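Local coordinates for protein colicin-B (Escherichia coli, PDB 1RH1) that kills Escherichia coli and closely related bacteria by forming channels that depolarize the cytoplasmic membrane and dissipate cellular energy, at residues A126-A131 with G178-A183. Residues are numbered along the deposited sequence; the frame is centred on the assembly and turned at random.
Sequences ARLEPA and GTQYMA
Arg127 and Tyr181 face each other as a non-hydrogen-bonded pair of antiparallel strands, and their side chains illustrate how such a pair can join an aliphatic chain to a phenol ring. Because CG of Arg127 stands anti to the backbone N (chi1 -175°), its methylenes slant across the CE2 and OH side of the tyrosine: CG lies 3.6 Å from CE2 of Tyr181, and CD reaches the hydroxyl end, 3.7 Å from OH. The guanidinium contributes no stack; its plane is turned 58° from the ring, and its NE forms a salt bridge with Glu250.

The other side is mostly apolar, with the amide of Gln180 at its margin. Here Leu128 spreads its two methyl branches between neighbours on strand 179-186: Leu128 CD1 packs 3.8 Å from Met182 CG, while CD2 lies beside the amide end of Gln180. Ala126 adds its methyl to this layer, 4.4 Å from CB of Met182, and Ile288, from a loop, touches both Leu128 and Gln180.

Between the two layers runs the backbone ladder. Met182 N donates to Ala126 O over 2.7 Å in a nearly straight bond, the return bond from Ala126 N to Met182 O is weak, and Leu128 N reaches Gln180 O at 3.1 Å. Strand 121-128 thus pairs with 179-186 on one flank and with the short strand 247-248 on the other, inside the antiparallel sheet. Chemically, the contact divides its labour: peptide groups set the register, hydrocarbon makes up most of the buried side, and on the partly exposed face arginine offers its methylenes to tyrosine while spending its charge on Glu250.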
ATOM      1  N   ALA A 126      -1.286 -14.473 -20.556  1.00  7.47           N
ATOM      2  CA  ALA A 126      -1.813 -14.075 -21.866  1.00  2.00           C
ATOM      3  C   ALA A 126      -1.664 -12.582 -22.033  1.00  3.11           C
ATOM      4  O   ALA A 126      -1.836 -11.827 -21.076  1.00  2.11           O
ATOM      5  CB  ALA A 126      -3.277 -14.335 -22.028  1.00  2.00           C
ATOM      6  N   ARG A 127      -1.311 -12.209 -23.273  1.00  4.90           N
ATOM      7  CA  ARG A 127      -1.089 -10.839 -23.755  1.00  2.46           C
ATOM      8  C   ARG A 127      -2.257 -10.393 -24.613  1.00  2.00           C
ATOM      9  O   ARG A 127      -2.690 -11.119 -25.500  1.00  2.00           O
ATOM     10  CB  ARG A 127       0.175 -10.762 -24.605  1.00  2.00           C
ATOM     11  CG  ARG A 127       0.570  -9.361 -25.071  1.00  2.59           C
ATOM     12  CD  ARG A 127       1.871  -9.348 -25.857  1.00  2.00           C
ATOM     13  NE  ARG A 127       1.763 -10.213 -27.021  1.00  8.53           N
ATOM     14  CZ  ARG A 127       1.493  -9.751 -28.250  1.00 11.39           C
ATOM     15  NH1 ARG A 127       1.322  -8.447 -28.478  1.00 14.58           N
ATOM     16  NH2 ARG A 127       1.307 -10.605 -29.262  1.00 14.58           N
ATOM     17  N   LEU A 128      -2.761  -9.192 -24.357  1.00  2.00           N
ATOM     18  CA  LEU A 128      -3.906  -8.644 -25.063  1.00  2.16           C
ATOM     19  C   LEU A 128      -3.728  -7.518 -26.102  1.00  3.95           C
ATOM     20  O   LEU A 128      -3.202  -6.416 -25.866  1.00  4.64           O
ATOM     21  CB  LEU A 128      -4.894  -8.202 -23.995  1.00  2.00           C
ATOM     22  CG  LEU A 128      -5.913  -9.173 -23.443  1.00  2.00           C
ATOM     23  CD1 LEU A 128      -5.339 -10.503 -23.012  1.00  2.00           C
ATOM     24  CD2 LEU A 128      -6.527  -8.467 -22.293  1.00  2.00           C
ATOM     25  N   GLU A 129      -4.223  -7.827 -27.302  1.00  2.00           N
ATOM     26  CA  GLU A 129      -4.259  -6.874 -28.398  1.00  3.52           C
ATOM     27  C   GLU A 129      -5.349  -5.884 -28.063  1.00  5.07           C
ATOM     28  O   GLU A 129      -6.406  -6.328 -27.603  1.00  9.75           O
ATOM     29  CB  GLU A 129      -4.627  -7.524 -29.690  1.00  3.67           C
ATOM     30  CG  GLU A 129      -3.597  -8.571 -30.034  1.00 16.15           C
ATOM     31  CD  GLU A 129      -3.862  -9.340 -31.317  1.00 22.02           C
ATOM     32  OE1 GLU A 129      -2.913  -9.902 -31.871  1.00 24.84           O
ATOM     33  OE2 GLU A 129      -5.012  -9.391 -31.761  1.00 27.43           O
ATOM     34  N   PRO A 130      -5.153  -4.564 -28.245  1.00  4.79           N
ATOM     35  CA  PRO A 130      -6.089  -3.544 -27.797  1.00  3.18           C
ATOM     36  C   PRO A 130      -7.382  -3.605 -28.563  1.00  2.97           C
ATOM     37  O   PRO A 130      -7.405  -3.952 -29.738  1.00  5.64           O
ATOM     38  CB  PRO A 130      -5.353  -2.258 -27.983  1.00  2.00           C
ATOM     39  CG  PRO A 130      -4.429  -2.548 -29.138  1.00  2.00           C
ATOM     40  CD  PRO A 130      -3.981  -3.964 -28.880  1.00  2.00           C
ATOM     41  N   ALA A 131      -8.474  -3.303 -27.890  1.00  4.74           N
ATOM     42  CA  ALA A 131      -9.774  -3.307 -28.526  1.00  8.29           C
ATOM     43  C   ALA A 131      -9.864  -2.186 -29.546  1.00 13.76           C
ATOM     44  O   ALA A 131      -9.197  -1.158 -29.403  1.00 15.62           O
ATOM     45  CB  ALA A 131     -10.862  -3.093 -27.503  1.00  8.90           C
ATOM     46  N   GLY A 178       2.140   0.164 -21.319  1.00  4.48           N
ATOM     47  CA  GLY A 178       1.052   0.649 -22.127  1.00  5.88           C
ATOM     48  C   GLY A 178       0.297  -0.470 -22.813  1.00  8.44           C
ATOM     49  O   GLY A 178      -0.764  -0.172 -23.344  1.00 12.31           O
ATOM     50  N   THR A 179       0.788  -1.725 -22.872  1.00  5.59           N
ATOM     51  CA  THR A 179       0.053  -2.866 -23.418  1.00  5.65           C
ATOM     52  C   THR A 179      -0.504  -3.700 -22.252  1.00  7.39           C
ATOM     53  O   THR A 179       0.236  -4.010 -21.310  1.00  8.35           O
ATOM     54  CB  THR A 179       0.975  -3.741 -24.364  1.00  2.00           C
ATOM     55  OG1 THR A 179       0.986  -5.079 -23.860  1.00  3.56           O
ATOM     56  CG2 THR A 179       2.398  -3.230 -24.476  1.00  3.47           C
ATOM     57  N   GLN A 180      -1.806  -4.055 -22.290  1.00  2.00           N
ATOM     58  CA  GLN A 180      -2.457  -4.791 -21.207  1.00  4.73           C
ATOM     59  C   GLN A 180      -2.236  -6.296 -21.291  1.00  6.36           C
ATOM     60  O   GLN A 180      -2.416  -6.931 -22.329  1.00  6.23           O
ATOM     61  CB  GLN A 180      -3.961  -4.480 -21.218  1.00  4.04           C
ATOM     62  CG  GLN A 180      -4.917  -5.234 -20.298  1.00  2.00           C
ATOM     63  CD  GLN A 180      -6.363  -4.992 -20.683  1.00  2.00           C
ATOM     64  OE1 GLN A 180      -7.095  -4.314 -19.992  1.00  2.00           O
ATOM     65  NE2 GLN A 180      -6.871  -5.484 -21.791  1.00  2.00           N
ATOM     66  N   TYR A 181      -1.816  -6.844 -20.151  1.00  2.00           N
ATOM     67  CA  TYR A 181      -1.562  -8.264 -19.962  1.00  2.00           C
ATOM     68  C   TYR A 181      -2.585  -8.950 -19.064  1.00  3.54           C
ATOM     69  O   TYR A 181      -3.332  -8.261 -18.379  1.00  6.42           O
ATOM     70  CB  TYR A 181      -0.204  -8.413 -19.352  1.00  2.00           C
ATOM     71  CG  TYR A 181       0.865  -8.159 -20.377  1.00  3.45           C
ATOM     72  CD1 TYR A 181       1.290  -6.869 -20.676  1.00  2.00           C
ATOM     73  CD2 TYR A 181       1.421  -9.258 -21.025  1.00  7.09           C
ATOM     74  CE1 TYR A 181       2.278  -6.680 -21.633  1.00  2.00           C
ATOM     75  CE2 TYR A 181       2.414  -9.069 -21.982  1.00  5.93           C
ATOM     76  CZ  TYR A 181       2.827  -7.780 -22.272  1.00  2.00           C
ATOM     77  OH  TYR A 181       3.798  -7.609 -23.226  1.00 10.48           O
ATOM     78  N   MET A 182      -2.701 -10.280 -19.069  1.00  2.00           N
ATOM     79  CA  MET A 182      -3.478 -10.964 -18.047  1.00  2.51           C
ATOM     80  C   MET A 182      -2.502 -11.829 -17.273  1.00  2.00           C
ATOM     81  O   MET A 182      -1.748 -12.597 -17.870  1.00  2.23           O
ATOM     82  CB  MET A 182      -4.565 -11.801 -18.684  1.00  3.91           C
ATOM     83  CG  MET A 182      -5.644 -10.875 -19.221  1.00  2.00           C
ATOM     84  SD  MET A 182      -7.287 -11.351 -18.679  1.00  2.00           S
ATOM     85  CE  MET A 182      -7.018 -11.225 -16.941  1.00  2.00           C
ATOM     86  N   ALA A 183      -2.495 -11.667 -15.945  1.00  2.00           N
ATOM     87  CA  ALA A 183      -1.510 -12.268 -15.068  1.00  2.00           C
ATOM     88  C   ALA A 183      -2.028 -12.993 -13.858  1.00  2.00           C
ATOM     89  O   ALA A 183      -3.196 -12.863 -13.520  1.00  6.03           O
ATOM     90  CB  ALA A 183      -0.592 -11.234 -14.516  1.00  2.00           C
TER